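Local coordinates for outer membrane associated protein (Francisella tularensis subsp. tularensis, PDB 6U83) that probably tethers the outer membrane to peptidoglycan through this OmpA-like domain, which holds D-alanine here, and may have porin activity, at residues F64-A69 with L116-R120; T95-S101 with N159-A164. All coordinates share one frame; numbering follows the deposited sequence.

Contact 1 of 2, residues F64-A69 with L116-R120. With DAL (D-alanine), chain D.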
loop_
_atom_site.group_PDB
_atom_site.type_symbol
_atom_site.label_atom_id
_atom_site.label_comp_id
_atom_site.label_asym_id
_atom_site.label_seq_id
_atom_site.Cartn_x
_atom_site.Cartn_y
_atom_site.Cartn_z
ATOM N N PHE A 64 9.307 -5.320 -0.395
ATOM C CA PHE A 64 10.486 -5.225 -1.243
ATOM C C PHE A 64 11.624 -6.062 -0.679
ATOM O O PHE A 64 11.809 -6.148 0.542
ATOM C CB PHE A 64 10.984 -3.767 -1.364
ATOM C CG PHE A 64 10.077 -2.866 -2.134
ATOM C CD1 PHE A 64 9.004 -2.244 -1.512
ATOM C CD2 PHE A 64 10.318 -2.601 -3.478
ATOM C CE1 PHE A 64 8.188 -1.372 -2.215
ATOM C CE2 PHE A 64 9.491 -1.720 -4.188
ATOM C CZ PHE A 64 8.422 -1.119 -3.552
ATOM N N ALA A 65 12.416 -6.644 -1.578
ATOM C CA ALA A 65 13.634 -7.316 -1.152
ATOM C C ALA A 65 14.675 -6.304 -0.650
ATOM O O ALA A 65 14.598 -5.092 -0.896
ATOM C CB ALA A 65 14.223 -8.138 -2.299
ATOM N N TYR A 66 15.673 -6.832 0.048
ATOM C CA TYR A 66 16.659 -6.010 0.723
ATOM C C TYR A 66 17.394 -5.102 -0.265
ATOM O O TYR A 66 17.945 -5.567 -1.269
ATOM C CB TYR A 66 17.629 -6.937 1.464
ATOM C CG TYR A 66 18.793 -6.233 2.108
ATOM C CD1 TYR A 66 18.648 -5.609 3.336
ATOM C CD2 TYR A 66 20.033 -6.169 1.479
ATOM C CE1 TYR A 66 19.700 -4.966 3.934
ATOM C CE2 TYR A 66 21.107 -5.514 2.067
ATOM C CZ TYR A 66 20.929 -4.905 3.295
ATOM O OH TYR A 66 21.979 -4.251 3.901
ATOM N N ASP A 67 17.376 -3.795 0.005
ATOM C CA ASP A 67 18.097 -2.769 -0.753
ATOM C C ASP A 67 17.522 -2.554 -2.148
ATOM O O ASP A 67 18.173 -1.919 -2.995
ATOM C CB ASP A 67 19.590 -3.100 -0.861
ATOM C CG ASP A 67 20.472 -1.868 -0.947
ATOM O OD1 ASP A 67 20.007 -0.754 -0.617
ATOM O OD2 ASP A 67 21.648 -2.023 -1.352
ATOM N N LYS A 68 16.324 -3.070 -2.420
ATOM C CA LYS A 68 15.703 -2.986 -3.731
ATOM C C LYS A 68 14.524 -2.026 -3.711
ATOM O O LYS A 68 13.795 -1.920 -2.717
ATOM C CB LYS A 68 15.226 -4.363 -4.199
ATOM C CG LYS A 68 16.370 -5.316 -4.490
ATOM C CD LYS A 68 17.140 -4.898 -5.728
ATOM C CE LYS A 68 18.300 -5.840 -5.988
ATOM N NZ LYS A 68 18.809 -5.706 -7.372
ATOM N N ALA A 69 14.333 -1.337 -4.832
ATOM C CA ALA A 69 13.135 -0.531 -5.040
ATOM C C ALA A 69 12.317 -1.052 -6.213
ATOM O O ALA A 69 11.419 -0.348 -6.701
ATOM C CB ALA A 69 13.494 0.941 -5.263
ATOM N N LEU A 116 16.155 5.443 -0.226
ATOM C CA LEU A 116 15.631 4.148 -0.630
ATOM C C LEU A 116 14.115 4.126 -0.531
ATOM O O LEU A 116 13.420 3.774 -1.493
ATOM C CB LEU A 116 16.271 3.071 0.241
ATOM C CG LEU A 116 15.800 1.647 0.030
ATOM C CD1 LEU A 116 15.808 1.289 -1.457
ATOM C CD2 LEU A 116 16.689 0.718 0.861
ATOM N N SER A 117 13.580 4.588 0.600
ATOM C CA SER A 117 12.137 4.528 0.800
ATOM C C SER A 117 11.401 5.434 -0.175
ATOM O O SER A 117 10.306 5.095 -0.641
ATOM C CB SER A 117 11.793 4.911 2.232
ATOM O OG SER A 117 11.979 6.297 2.396
ATOM N N GLU A 118 11.970 6.602 -0.462
ATOM C CA GLU A 118 11.421 7.473 -1.493
ATOM C C GLU A 118 11.394 6.775 -2.842
ATOM O O GLU A 118 10.426 6.910 -3.598
ATOM C CB GLU A 118 12.243 8.762 -1.594
ATOM C CG GLU A 118 12.167 9.664 -0.376
ATOM C CD GLU A 118 13.078 10.887 -0.484
ATOM O OE1 GLU A 118 12.997 11.616 -1.491
ATOM O OE2 GLU A 118 13.890 11.119 0.434
ATOM N N LYS A 119 12.467 6.053 -3.172
ATOM C CA LYS A 119 12.532 5.323 -4.431
ATOM C C LYS A 119 11.480 4.230 -4.485
ATOM O O LYS A 119 10.966 3.921 -5.567
ATOM C CB LYS A 119 13.914 4.699 -4.616
ATOM C CG LYS A 119 15.088 5.663 -4.871
ATOM C CD LYS A 119 16.389 4.838 -4.995
ATOM C CE LYS A 119 17.558 5.662 -5.453
ATOM N NZ LYS A 119 18.798 4.805 -5.511
ATOM N N ARG A 120 11.150 3.631 -3.334
ATOM C CA ARG A 120 10.114 2.603 -3.304
ATOM C C ARG A 120 8.743 3.217 -3.575
ATOM O O ARG A 120 7.992 2.734 -4.434
ATOM C CB ARG A 120 10.153 1.878 -1.955
ATOM C CG ARG A 120 11.376 0.918 -1.797
ATOM C CD ARG A 120 11.470 0.263 -0.394
ATOM N NE ARG A 120 12.484 -0.788 -0.419
ATOM C CZ ARG A 120 13.199 -1.190 0.631
ATOM N NH1 ARG A 120 13.040 -0.623 1.829
ATOM N NH2 ARG A 120 14.074 -2.176 0.472
HETATM N N DAL D . 17.422 -1.111 5.114
HETATM C CA DAL D . 17.373 -2.010 3.970
HETATM C CB DAL D . 18.569 -1.757 3.037
HETATM C C DAL D . 16.059 -1.910 3.199
HETATM O O DAL D . 15.954 -2.515 2.129
HETATM O OXT DAL D . 15.091 -1.242 3.610
#
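Arg120 reaches from its helix across the loop 64-69 and meets it along its whole length, the aliphatic part on Phe64 and the guanidinium among backbone carbonyls. CG of Arg120 sits almost exactly on the normal of the Phe64 ring, 3.8 Å from its centroid, a CH-pi contact made by a methylene directly above the ring centre. Ring and side chain run past one another in opposite senses. Because Arg120 is extended from CG to NE (chi2 176°, chi3 170°), its head is carried beyond the ring to the CB of Phe64 and on to the turn. There NE gives a hydrogen bond of 2.9 Å to Lys68 O, close to the guanidinium plane, while NH2 adds weak bonds to the same oxygen and to Ala65 O. The latter also accepts the Lys68 N bond of the type II turn 65-68. Leu116 lays its CG over one face of the guanidinium, and its CD2 continues to the ligand carboxylate, 3.5 Å from O of D-alanine. Ala69 CB packs on Lys119 CB beside this polar cluster. The D-alanine carboxylate lies at the edge of the guanidinium: NH1 of Arg120 donates to OXT over 2.8 Å and NH2 to O, the latter at a distance so short that its exact length is doubtful. O of the ligand has a further donor, Asp67 N, whose bond to it is nearly straight at 166°. Tyr66 approaches the ligand methyl obliquely, CE1 to CB 3.5 Å, and Asp67 OD1 is engaged by Tyr112 rather than by the arginine. Carbonyls and carboxylate thus share one cation, which is probably held charged and fixed in rotation, a chemistry suited to recognising a free carboxylate by both oxygens.

Contact 2 of 2, residues T95-S101 with N159-A164; sequences TVKGYAS and NQRVEA. With DAL (D-alanine), chain D.
Tyr99 and Arg161 lie flat against each other: the guanidinium covers one face of the phenol ring in a cation-pi stack, centres 3.9 Å apart and planes at 21°. NH2 of Arg161 stands above the ring centre, whereas CG of Tyr99 lies toward the rim of the guanidinium. At the ring edge, in plane, comes the carbonyl O of Arg161 itself, and Phe143 meets the tyrosine with its ring nearly parallel. The edge of the guanidinium is occupied as well. Arg161 NE forms a 2.7 Å salt bridge with Glu163 OE2, reached from above the carboxylate plane, and NH1 donates to Asn159 O. A bend at chi2 (-143°) turns the arginine back over the tyrosine, and these bonds limit its rotation.

The strands carrying these residues run antiparallel. Lys97 and Glu163 form a hydrogen-bonded pair, with Glu163 N 2.7 Å from Lys97 O and the reciprocal bond from Lys97 N to Glu163 O. Tyr99 N then donates to Arg161 O over 2.7 Å. On the face of Val162, its CG1 touches Val96 CG1 at 3.5 Å and its CG2 rests on CA of Gly98, next to helix 110-130.

Farther toward the ligand, Ser101 OG donates to a lone pair of Gln160 OE1, 2.9 Å away. Ser101 N binds OXT of D-alanine at 3.0 Å, and Ser101 O accepts from the ligand amine at a doubtfully short distance. Two antiparallel strands of the OmpA-like fold thus continue side by side into loops that line the D-alanine pocket, consistent with the peptidoglycan-binding site of this family.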
loop_
_atom_site.group_PDB
_atom_site.type_symbol
_atom_site.label_atom_id
_atom_site.label_comp_id
_atom_site.label_asym_id
_atom_site.label_seq_id
_atom_site.Cartn_x
_atom_site.Cartn_y
_atom_site.Cartn_z
ATOM N N THR A 95 -2.060 8.830 -1.129
ATOM C CA THR A 95 -0.721 9.047 -0.608
ATOM C C THR A 95 0.004 7.717 -0.530
ATOM O O THR A 95 -0.468 6.785 0.128
ATOM C CB THR A 95 -0.781 9.707 0.761
ATOM O OG1 THR A 95 -1.416 10.980 0.617
ATOM C CG2 THR A 95 0.624 9.893 1.307
ATOM N N VAL A 96 1.154 7.636 -1.191
ATOM C CA VAL A 96 1.951 6.421 -1.271
ATOM C C VAL A 96 3.175 6.611 -0.381
ATOM O O VAL A 96 4.037 7.454 -0.668
ATOM C CB VAL A 96 2.350 6.120 -2.718
ATOM C CG1 VAL A 96 3.231 4.912 -2.766
ATOM C CG2 VAL A 96 1.107 5.905 -3.559
ATOM N N LYS A 97 3.268 5.826 0.693
ATOM C CA LYS A 97 4.300 5.989 1.715
ATOM C C LYS A 97 5.300 4.840 1.639
ATOM O O LYS A 97 4.915 3.672 1.727
ATOM C CB LYS A 97 3.672 6.046 3.105
ATOM C CG LYS A 97 2.656 7.155 3.266
ATOM C CD LYS A 97 1.962 7.022 4.596
ATOM C CE LYS A 97 1.070 8.212 4.853
ATOM N NZ LYS A 97 0.383 8.111 6.175
ATOM N N GLY A 98 6.580 5.178 1.523
ATOM C CA GLY A 98 7.646 4.205 1.444
ATOM C C GLY A 98 8.411 4.085 2.753
ATOM O O GLY A 98 8.606 5.065 3.460
ATOM N N TYR A 99 8.869 2.874 3.057
ATOM C CA TYR A 99 9.580 2.629 4.302
ATOM C C TYR A 99 10.791 1.744 4.038
ATOM O O TYR A 99 10.937 1.136 2.965
ATOM C CB TYR A 99 8.672 1.973 5.353
ATOM C CG TYR A 99 7.473 2.799 5.732
ATOM C CD1 TYR A 99 7.489 3.589 6.875
ATOM C CD2 TYR A 99 6.317 2.803 4.942
ATOM C CE1 TYR A 99 6.390 4.363 7.228
ATOM C CE2 TYR A 99 5.197 3.584 5.292
ATOM C CZ TYR A 99 5.253 4.357 6.436
ATOM O OH TYR A 99 4.181 5.129 6.811
ATOM N N ALA A 100 11.654 1.662 5.050
ATOM C CA ALA A 100 12.844 0.832 4.978
ATOM C C ALA A 100 13.031 0.109 6.309
ATOM O O ALA A 100 12.425 0.454 7.326
ATOM C CB ALA A 100 14.086 1.674 4.602
ATOM N N SER A 101 13.852 -0.930 6.284
ATOM C CA SER A 101 14.281 -1.536 7.532
ATOM C C SER A 101 15.563 -0.856 7.996
ATOM O O SER A 101 16.316 -0.292 7.202
ATOM C CB SER A 101 14.510 -3.037 7.354
ATOM O OG SER A 101 15.539 -3.288 6.404
ATOM N N ASN A 159 9.597 -4.578 7.241
ATOM C CA ASN A 159 9.570 -3.120 7.262
ATOM C C ASN A 159 9.876 -2.514 5.896
ATOM O O ASN A 159 9.524 -1.356 5.645
ATOM C CB ASN A 159 10.552 -2.611 8.311
ATOM C CG ASN A 159 10.072 -2.874 9.713
ATOM O OD1 ASN A 159 8.913 -2.626 10.026
ATOM N ND2 ASN A 159 10.952 -3.385 10.562
ATOM N N GLN A 160 10.514 -3.283 5.015
ATOM C CA GLN A 160 10.892 -2.862 3.667
ATOM C C GLN A 160 9.650 -2.879 2.780
ATOM O O GLN A 160 9.328 -3.908 2.172
ATOM C CB GLN A 160 11.973 -3.798 3.134
ATOM C CG GLN A 160 13.258 -3.816 3.973
ATOM C CD GLN A 160 14.094 -5.085 3.748
ATOM O OE1 GLN A 160 15.126 -5.273 4.391
ATOM N NE2 GLN A 160 13.645 -5.956 2.838
ATOM N N ARG A 161 8.951 -1.734 2.684
ATOM C CA ARG A 161 7.583 -1.752 2.171
ATOM C C ARG A 161 7.095 -0.367 1.751
ATOM O O ARG A 161 7.656 0.667 2.121
ATOM C CB ARG A 161 6.618 -2.297 3.219
ATOM C CG ARG A 161 6.183 -1.216 4.195
ATOM C CD ARG A 161 6.034 -1.771 5.581
ATOM N NE ARG A 161 5.468 -0.821 6.532
ATOM C CZ ARG A 161 6.214 -0.078 7.351
ATOM N NH1 ARG A 161 7.541 -0.180 7.312
ATOM N NH2 ARG A 161 5.641 0.776 8.202
ATOM N N VAL A 162 5.997 -0.381 0.991
ATOM C CA VAL A 162 5.197 0.787 0.655
ATOM C C VAL A 162 3.782 0.550 1.156
ATOM O O VAL A 162 3.244 -0.552 1.016
ATOM C CB VAL A 162 5.196 1.049 -0.865
ATOM C CG1 VAL A 162 4.003 1.880 -1.257
ATOM C CG2 VAL A 162 6.438 1.772 -1.261
ATOM N N GLU A 163 3.178 1.575 1.747
ATOM C CA GLU A 163 1.824 1.494 2.277
ATOM C C GLU A 163 0.956 2.607 1.710
ATOM O O GLU A 163 1.437 3.710 1.425
ATOM C CB GLU A 163 1.795 1.621 3.797
ATOM C CG GLU A 163 2.608 0.607 4.547
ATOM C CD GLU A 163 2.380 0.742 6.031
ATOM O OE1 GLU A 163 1.747 1.751 6.442
ATOM O OE2 GLU A 163 2.823 -0.154 6.781
ATOM N N ALA A 164 -0.340 2.318 1.600
ATOM C CA ALA A 164 -1.340 3.310 1.226
ATOM C C ALA A 164 -2.709 2.800 1.649
ATOM O O ALA A 164 -2.933 1.587 1.713
ATOM C CB ALA A 164 -1.327 3.586 -0.278
HETATM N N DAL D . 17.422 -1.111 5.114
HETATM C CA DAL D . 17.373 -2.010 3.970
HETATM C CB DAL D . 18.569 -1.757 3.037
HETATM C C DAL D . 16.059 -1.910 3.199
HETATM O O DAL D . 15.954 -2.515 2.129
HETATM O OXT DAL D . 15.091 -1.242 3.610
#

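Overall arrangement
Contacts 1 and 2 have centres about 9 Å apart and share the D-alanine pocket. Along the chain their segments alternate: loop 64-69 follows strand 55-63, then come strand 94-98, helix 110-130 and, last, strand 161-172. Strands 55-63 and 94-98 each pair antiparallel with strand 161-172, while helix 110-130 packs against this sheet. Two probable hydrogen bonds join the contacts directly, Phe64 N to Gln160 O and Arg120 NH1 to Tyr99 O. Contact 2 lies nearer the centre of the chain, contact 1 farther out. The pocket is therefore assembled from parts far apart in the sequence of one OmpA-like domain, with contact 1 gripping the ligand carboxylate and contact 2 reaching both carboxylate and amine.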